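Side-chain contacts in carbohydrate oxidase (Microdochium nivale, PDB 3RJA), which oxidises the C1 hydroxyl of mono-, oligo- and polysaccharides to the lactone, using FAD and passing the electrons to oxygen to form hydrogen peroxide: residues N346-D350 with R351-Y355; R391-N394 with N395-Y398; K456-P459 with T460-F463. All coordinates share one frame; numbering follows the deposited sequence.

Contact 1. Residues N346-D350 with R351-Y355; sequences NKVKD and RFWFY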
# COMPACT_ATOMS: atom_id res chain seq x y z
N ASN A 346 -21.24 -14.34 1.03
CA ASN A 346 -22.50 -13.69 0.63
C ASN A 346 -23.62 -13.79 1.69
O ASN A 346 -24.64 -13.10 1.60
CB ASN A 346 -22.98 -14.16 -0.78
CG ASN A 346 -22.09 -13.65 -1.93
OD1 ASN A 346 -21.12 -12.89 -1.72
ND2 ASN A 346 -22.40 -14.09 -3.16
N LYS A 347 -23.38 -14.61 2.71
CA LYS A 347 -24.31 -14.75 3.85
C LYS A 347 -23.83 -13.95 5.07
O LYS A 347 -24.51 -13.90 6.11
CB LYS A 347 -24.48 -16.23 4.22
CG LYS A 347 -25.22 -17.05 3.15
CD LYS A 347 -25.32 -18.52 3.55
CE LYS A 347 -25.42 -19.46 2.33
NZ LYS A 347 -24.83 -20.84 2.62
N VAL A 348 -22.65 -13.33 4.95
CA VAL A 348 -22.17 -12.44 6.00
C VAL A 348 -22.81 -11.08 5.77
O VAL A 348 -22.45 -10.35 4.84
CB VAL A 348 -20.63 -12.33 6.04
CG1 VAL A 348 -20.21 -11.31 7.12
CG2 VAL A 348 -20.00 -13.67 6.38
N LYS A 349 -23.75 -10.73 6.63
CA LYS A 349 -24.55 -9.52 6.43
C LYS A 349 -24.46 -8.53 7.58
O LYS A 349 -24.98 -7.41 7.49
CB LYS A 349 -26.03 -9.88 6.18
CG LYS A 349 -26.25 -10.93 5.07
CD LYS A 349 -25.95 -10.38 3.63
CE LYS A 349 -26.96 -9.31 3.19
NZ LYS A 349 -26.71 -8.77 1.79
N ASP A 350 -23.83 -8.94 8.67
CA ASP A 350 -23.79 -8.09 9.86
C ASP A 350 -22.77 -6.95 9.77
O ASP A 350 -22.80 -6.02 10.60
CB ASP A 350 -23.60 -8.92 11.14
CG ASP A 350 -22.27 -9.62 11.19
OD1 ASP A 350 -21.80 -10.15 10.15
OD2 ASP A 350 -21.69 -9.67 12.29
N ARG A 351 -21.88 -6.99 8.77
CA ARG A 351 -21.00 -5.83 8.55
C ARG A 351 -20.62 -5.70 7.06
O ARG A 351 -20.87 -6.61 6.28
CB ARG A 351 -19.76 -5.93 9.46
CG ARG A 351 -18.73 -6.93 8.99
CD ARG A 351 -19.16 -8.36 9.27
NE ARG A 351 -17.99 -9.22 9.35
CZ ARG A 351 -17.98 -10.43 9.88
NH1 ARG A 351 -16.84 -11.10 9.90
NH2 ARG A 351 -19.10 -10.96 10.43
N PHE A 352 -20.03 -4.56 6.68
CA PHE A 352 -19.53 -4.37 5.32
C PHE A 352 -18.25 -5.19 5.08
O PHE A 352 -17.37 -5.28 5.95
CB PHE A 352 -19.25 -2.89 5.09
CG PHE A 352 -18.68 -2.57 3.75
CD1 PHE A 352 -19.41 -2.81 2.59
CD2 PHE A 352 -17.40 -2.01 3.63
CE1 PHE A 352 -18.88 -2.52 1.33
CE2 PHE A 352 -16.84 -1.70 2.37
CZ PHE A 352 -17.59 -1.95 1.22
N TRP A 353 -18.15 -5.82 3.91
CA TRP A 353 -16.91 -6.47 3.52
C TRP A 353 -16.74 -6.30 2.02
O TRP A 353 -17.74 -6.10 1.31
CB TRP A 353 -16.85 -7.97 3.92
CG TRP A 353 -17.92 -8.85 3.28
CD1 TRP A 353 -19.09 -9.29 3.88
CD2 TRP A 353 -17.92 -9.41 1.95
NE1 TRP A 353 -19.81 -10.07 3.00
CE2 TRP A 353 -19.13 -10.15 1.81
CE3 TRP A 353 -17.03 -9.34 0.87
CZ2 TRP A 353 -19.45 -10.85 0.62
CZ3 TRP A 353 -17.36 -10.01 -0.32
CH2 TRP A 353 -18.57 -10.75 -0.44
N PHE A 354 -15.49 -6.37 1.55
CA PHE A 354 -15.19 -6.48 0.14
C PHE A 354 -13.94 -7.35 -0.13
O PHE A 354 -13.14 -7.62 0.77
CB PHE A 354 -15.08 -5.10 -0.51
CG PHE A 354 -13.86 -4.32 -0.11
CD1 PHE A 354 -12.62 -4.61 -0.67
CD2 PHE A 354 -13.96 -3.25 0.80
CE1 PHE A 354 -11.47 -3.86 -0.32
CE2 PHE A 354 -12.84 -2.49 1.16
CZ PHE A 354 -11.59 -2.81 0.60
N TYR A 355 -13.82 -7.81 -1.38
CA TYR A 355 -12.51 -8.26 -1.89
C TYR A 355 -12.22 -7.44 -3.15
O TYR A 355 -13.13 -6.92 -3.80
CB TYR A 355 -12.50 -9.76 -2.23
CG TYR A 355 -13.41 -10.11 -3.39
CD1 TYR A 355 -12.98 -9.94 -4.70
CD2 TYR A 355 -14.72 -10.60 -3.17
CE1 TYR A 355 -13.80 -10.26 -5.77
CE2 TYR A 355 -15.55 -10.92 -4.23
CZ TYR A 355 -15.09 -10.74 -5.52
OH TYR A 355 -15.88 -11.03 -6.60
O HOH W 1 -22.23 -7.61 3.98

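Contact 2. Residues R391-N394 with N395-Y398; sequences RYDN and NQTY. With ABL ((2R,3R,4R,5R)-4,5-dihydroxy-2-(hydroxymethyl)-6-oxopiperidin-3-yl beta-D-glucopyranoside), chain G.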
# COMPACT_ATOMS: atom_id res chain seq x y z
N ARG A 391 -15.19 -4.73 7.60
CA ARG A 391 -15.36 -3.48 8.33
C ARG A 391 -16.69 -3.32 9.14
O ARG A 391 -17.77 -3.36 8.58
CB ARG A 391 -15.20 -2.28 7.38
CG ARG A 391 -15.46 -0.96 8.07
CD ARG A 391 -15.12 0.24 7.22
NE ARG A 391 -16.12 0.57 6.20
CZ ARG A 391 -15.82 0.99 4.96
NH1 ARG A 391 -14.54 1.07 4.51
NH2 ARG A 391 -16.81 1.31 4.12
N TYR A 392 -16.55 -3.09 10.44
CA TYR A 392 -17.65 -2.74 11.32
C TYR A 392 -17.77 -1.22 11.48
O TYR A 392 -16.85 -0.45 11.10
CB TYR A 392 -17.45 -3.40 12.68
CG TYR A 392 -17.75 -4.88 12.70
CD1 TYR A 392 -16.83 -5.80 12.17
CD2 TYR A 392 -18.96 -5.37 13.23
CE1 TYR A 392 -17.09 -7.17 12.19
CE2 TYR A 392 -19.24 -6.73 13.25
CZ TYR A 392 -18.32 -7.62 12.72
OH TYR A 392 -18.58 -8.95 12.75
N ASP A 393 -18.90 -0.77 12.01
CA ASP A 393 -19.10 0.65 12.27
C ASP A 393 -18.16 1.09 13.40
O ASP A 393 -17.75 0.28 14.23
CB ASP A 393 -20.56 0.93 12.67
CG ASP A 393 -21.52 0.68 11.55
OD1 ASP A 393 -21.14 0.90 10.38
OD2 ASP A 393 -22.66 0.26 11.85
N ASN A 394 -17.85 2.38 13.43
CA ASN A 394 -16.93 2.89 14.44
C ASN A 394 -17.48 2.87 15.86
O ASN A 394 -16.71 2.89 16.80
CB ASN A 394 -16.42 4.29 14.05
CG ASN A 394 -15.51 4.24 12.82
OD1 ASN A 394 -14.99 3.17 12.46
ND2 ASN A 394 -15.36 5.39 12.15
N ASN A 395 -18.80 2.83 16.01
CA ASN A 395 -19.41 2.64 17.34
C ASN A 395 -19.66 1.17 17.72
O ASN A 395 -20.43 0.90 18.65
CB ASN A 395 -20.69 3.49 17.50
CG ASN A 395 -21.80 3.12 16.50
OD1 ASN A 395 -21.81 2.03 15.94
ND2 ASN A 395 -22.73 4.06 16.29
N GLN A 396 -19.01 0.23 17.02
CA GLN A 396 -19.08 -1.19 17.38
C GLN A 396 -17.70 -1.73 17.69
O GLN A 396 -16.70 -1.23 17.17
CB GLN A 396 -19.64 -2.06 16.23
CG GLN A 396 -21.04 -1.74 15.75
CD GLN A 396 -21.46 -2.57 14.54
OE1 GLN A 396 -20.87 -2.48 13.45
NE2 GLN A 396 -22.51 -3.37 14.73
N THR A 397 -17.67 -2.77 18.49
CA THR A 397 -16.46 -3.52 18.77
C THR A 397 -16.29 -4.55 17.69
O THR A 397 -17.24 -5.25 17.36
CB THR A 397 -16.57 -4.24 20.13
OG1 THR A 397 -16.73 -3.24 21.14
CG2 THR A 397 -15.31 -5.04 20.47
N TYR A 398 -15.08 -4.66 17.12
CA TYR A 398 -14.82 -5.76 16.20
C TYR A 398 -14.85 -7.05 17.02
O TYR A 398 -14.02 -7.22 17.90
CB TYR A 398 -13.46 -5.61 15.50
CG TYR A 398 -13.29 -6.63 14.41
CD1 TYR A 398 -12.81 -7.90 14.69
CD2 TYR A 398 -13.62 -6.32 13.08
CE1 TYR A 398 -12.66 -8.84 13.67
CE2 TYR A 398 -13.48 -7.26 12.07
CZ TYR A 398 -13.01 -8.51 12.37
OH TYR A 398 -12.89 -9.45 11.35
C1A ABL G . -7.41 -0.03 -0.52
O1A ABL G . -6.24 -0.44 -0.69
C2A ABL G . -8.39 0.07 -1.70
O2A ABL G . -7.64 0.42 -2.86
C3A ABL G . -9.54 1.08 -1.47
O3A ABL G . -10.54 0.83 -2.50
C4A ABL G . -10.17 0.82 -0.12
O1 ABL G . -11.29 1.72 0.13
C5A ABL G . -9.10 1.06 1.00
N5 ABL G . -7.85 0.31 0.72
C6A ABL G . -9.58 0.57 2.39
O6A ABL G . -8.95 1.26 3.49
C1 ABL G . -12.65 1.24 -0.09
C2 ABL G . -13.65 2.05 0.78
O2 ABL G . -13.28 1.89 2.15
C3 ABL G . -15.07 1.55 0.50
O3 ABL G . -16.04 2.27 1.26
C4 ABL G . -15.35 1.63 -1.04
O4 ABL G . -16.66 1.20 -1.36
C5 ABL G . -14.32 0.79 -1.80
O5 ABL G . -13.00 1.30 -1.47
C6 ABL G . -14.56 0.79 -3.31
O6 ABL G . -14.64 2.06 -3.88

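Contact 3. Residues K456-P459 with T460-F463; sequences KFDP and TDRF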
# COMPACT_ATOMS: atom_id res chain seq x y z
N LYS A 456 23.01 -5.39 8.98
CA LYS A 456 23.90 -4.28 8.64
C LYS A 456 23.41 -2.89 9.09
O LYS A 456 24.19 -2.10 9.64
CB LYS A 456 24.17 -4.23 7.14
CG LYS A 456 25.13 -3.07 6.74
CD LYS A 456 25.63 -3.17 5.30
CE LYS A 456 26.47 -1.96 4.95
NZ LYS A 456 26.72 -2.00 3.47
N PHE A 457 22.13 -2.58 8.84
CA PHE A 457 21.62 -1.22 9.08
C PHE A 457 20.88 -1.00 10.37
O PHE A 457 20.92 0.10 10.91
CB PHE A 457 20.81 -0.70 7.87
CG PHE A 457 21.69 -0.31 6.73
CD1 PHE A 457 22.44 0.87 6.79
CD2 PHE A 457 21.85 -1.16 5.63
CE1 PHE A 457 23.32 1.22 5.75
CE2 PHE A 457 22.71 -0.82 4.58
CZ PHE A 457 23.45 0.36 4.62
N ASP A 458 20.17 -2.02 10.86
CA ASP A 458 19.48 -1.91 12.14
C ASP A 458 19.75 -3.13 13.04
O ASP A 458 18.82 -3.82 13.44
CB ASP A 458 17.97 -1.67 11.95
CG ASP A 458 17.26 -1.27 13.25
OD1 ASP A 458 17.95 -0.85 14.21
OD2 ASP A 458 16.01 -1.36 13.29
N PRO A 459 21.03 -3.37 13.39
CA PRO A 459 21.35 -4.58 14.17
C PRO A 459 20.76 -4.57 15.60
O PRO A 459 20.51 -5.65 16.15
CB PRO A 459 22.89 -4.60 14.19
CG PRO A 459 23.27 -3.14 14.03
CD PRO A 459 22.26 -2.62 13.04
N THR A 460 20.48 -3.40 16.16
CA THR A 460 19.86 -3.40 17.49
C THR A 460 18.33 -3.39 17.42
O THR A 460 17.66 -3.23 18.45
CB THR A 460 20.36 -2.27 18.38
OG1 THR A 460 19.84 -1.02 17.90
CG2 THR A 460 21.92 -2.23 18.43
N ASP A 461 17.77 -3.54 16.22
CA ASP A 461 16.30 -3.54 16.09
C ASP A 461 15.70 -2.24 16.70
O ASP A 461 14.67 -2.27 17.38
CB ASP A 461 15.73 -4.78 16.79
CG ASP A 461 14.66 -5.49 15.97
OD1 ASP A 461 14.28 -5.03 14.87
OD2 ASP A 461 14.16 -6.52 16.47
N ARG A 462 16.39 -1.12 16.48
CA ARG A 462 15.97 0.19 16.99
C ARG A 462 14.59 0.58 16.45
O ARG A 462 13.79 1.24 17.13
CB ARG A 462 17.02 1.25 16.61
CG ARG A 462 16.63 2.70 16.92
CD ARG A 462 16.60 2.94 18.41
NE ARG A 462 17.87 2.64 19.05
CZ ARG A 462 17.98 2.04 20.24
NH1 ARG A 462 16.88 1.70 20.88
NH2 ARG A 462 19.17 1.79 20.78
N PHE A 463 14.32 0.17 15.21
CA PHE A 463 13.06 0.49 14.56
C PHE A 463 12.04 -0.65 14.66
O PHE A 463 11.11 -0.72 13.87
CB PHE A 463 13.30 0.86 13.09
CG PHE A 463 14.21 2.05 12.91
CD1 PHE A 463 13.82 3.32 13.36
CD2 PHE A 463 15.42 1.91 12.22
CE1 PHE A 463 14.66 4.43 13.16
CE2 PHE A 463 16.25 3.03 12.01
CZ PHE A 463 15.87 4.29 12.50
O HOH W 2 20.38 -0.80 15.39
O HOH W 3 13.93 -2.91 13.75

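Contact 1. Residues N346-D350 with R351-Y355
R351 meets D350 and V348 at the end of the loop that leads from helix 332-345 into strand 352-359. Its CG sits between the backbone N and the carbonyl carbon (chi1 76°) and the chain bends at chi2 (-76°), bringing the guanidinium back over the loop. R351 NH2 makes a salt bridge to D350 OD1 at 2.8 Å, taken on the syn lone pair and close to the guanidinium plane, although the carboxylate is turned 75° from it. V348 CG1 lies over one face, 3.5 Å from R351 NH2, while R351 NE turns to D390 on the neighbouring strand. With an alanine here, D350 and D390 would probably both lose their cationic partner and the methyl of V348 its flat cover. The carbonyl of R351 accepts from a water that also donates to V348 O. Two residues on, W353 presents its indole edge to the loop: NE1 donates to V348 O at 3.2 Å in a somewhat bent bond, and N346 OD1 lies in the ring plane, 3.5 Å from CZ2. F405 and W409 of helix 403-414 meet the same indole edge-to-face. This is a helix-to-strand connection, delivering the chain into the antiparallel sheet whose F354 lines the sugar pocket.

Contact 2. Residues R391-N394 with N395-Y398
Y392 turns its CG away from its carbonyl carbon (chi1 -76°), whereas Y398 swings CG opposite its backbone N (chi1 -172°), and the two rings meet in an offset edge-to-face pair. They flank a type I beta turn, D393 to Q396, that carries the chain off strand 384-392. Their centroids lie 5.1 Å apart with planes at 77°; the edge of Y392 faces Y398, and its CD1 comes within 3.4 Å of Y398 CD2. Both hydroxyls are tied elsewhere, that of Y392 to S402 and that of Y398 to D390. The turn itself is closed by Q396 N, which donates to D393 O at 3.1 Å. Q396 then reaches back with its side chain: OE1 takes the N-H of D393 at 3.0 Å on a lone pair, so the two residues are joined twice, and the same oxygen lies at the edge of the Y392 ring, 3.5 Å from CD2. Before the turn, R391 extends the other way into the sugar pocket, where E317 forms a salt bridge with NH1. Two neighbouring hydroxyls on the glucose ring of the bound substrate analogue are gripped there: R391 NH1 donates to O2 at 2.8 Å, and R391 NH2 to O3 at 3.1 Å in an almost straight bond.

Contact 3. Residues K456-P459 with T460-F463
D458 reaches across to the backbone of R462 and F463 from the point where helix 447-457 gives way to a type I beta turn, D458 to D461. In this turn D461 N donates to D458 O at 3.0 Å, and the side chain of D458 fastens the residues that follow. From CB, the chain runs with CG opposite the backbone N (chi1 -168°), which sends the carboxylate forward under the turn; there CG lies near the CA of D461. Each oxygen takes one N-H on its syn side, a little out of the carboxylate plane: D458 OD1 accepts from R462 N at 2.8 Å, D458 OD2 from F463 N at 3.0 Å. Held by two successive amides, the carboxylate is fixed in rotation, and its charge is probably eased by these donors. The oxygens also touch carbon, D458 OD1 meeting CB of R462 and D458 OD2 lying 3.5 Å from CD2 of F463.

The carboxylate of D461 does not bond that of D458; the like charges stand apart, D458 OD2 and D461 OD1 4.4 Å from each other. D461 forms a salt bridge with R435, and K454 of the preceding helix makes only long, weak ion pairs with D458 and D461. F463 meanwhile leans on V63 of strand 63-66, and R462 bonds V63 through the backbone, joining this part of the berberine-like region to the small parallel sheet. On the side of OD1 turned away from OD2, a water donates to D458 OD1 at 2.7 Å, accepts from T460 N at 2.7 Å and hydrogen-bonds T460 OG1 at 2.6 Å.

Along the chain the three contacts come in series, 346-355, then 391-398, then 456-463. Contacts 1 and 2 are neighbours, their centres 13 Å apart, because strands 352-359 and 384-392 pair antiparallel in the eight-stranded sheet; F352 O and R391 N are 2.8 Å apart in a probable backbone hydrogen bond, and D350 OD2 probably bonds Y392 OH. Both lie at the same end of this strand pair, from which F354 and R391 reach the sugar site. Contact 3 stands apart, its centre about 41 Å from contact 1 and 36 Å from contact 2, following helix 447-457. It packs against the small parallel sheet of the FAD-binding domain, the side chain of F463 about 7 Å from the FAD.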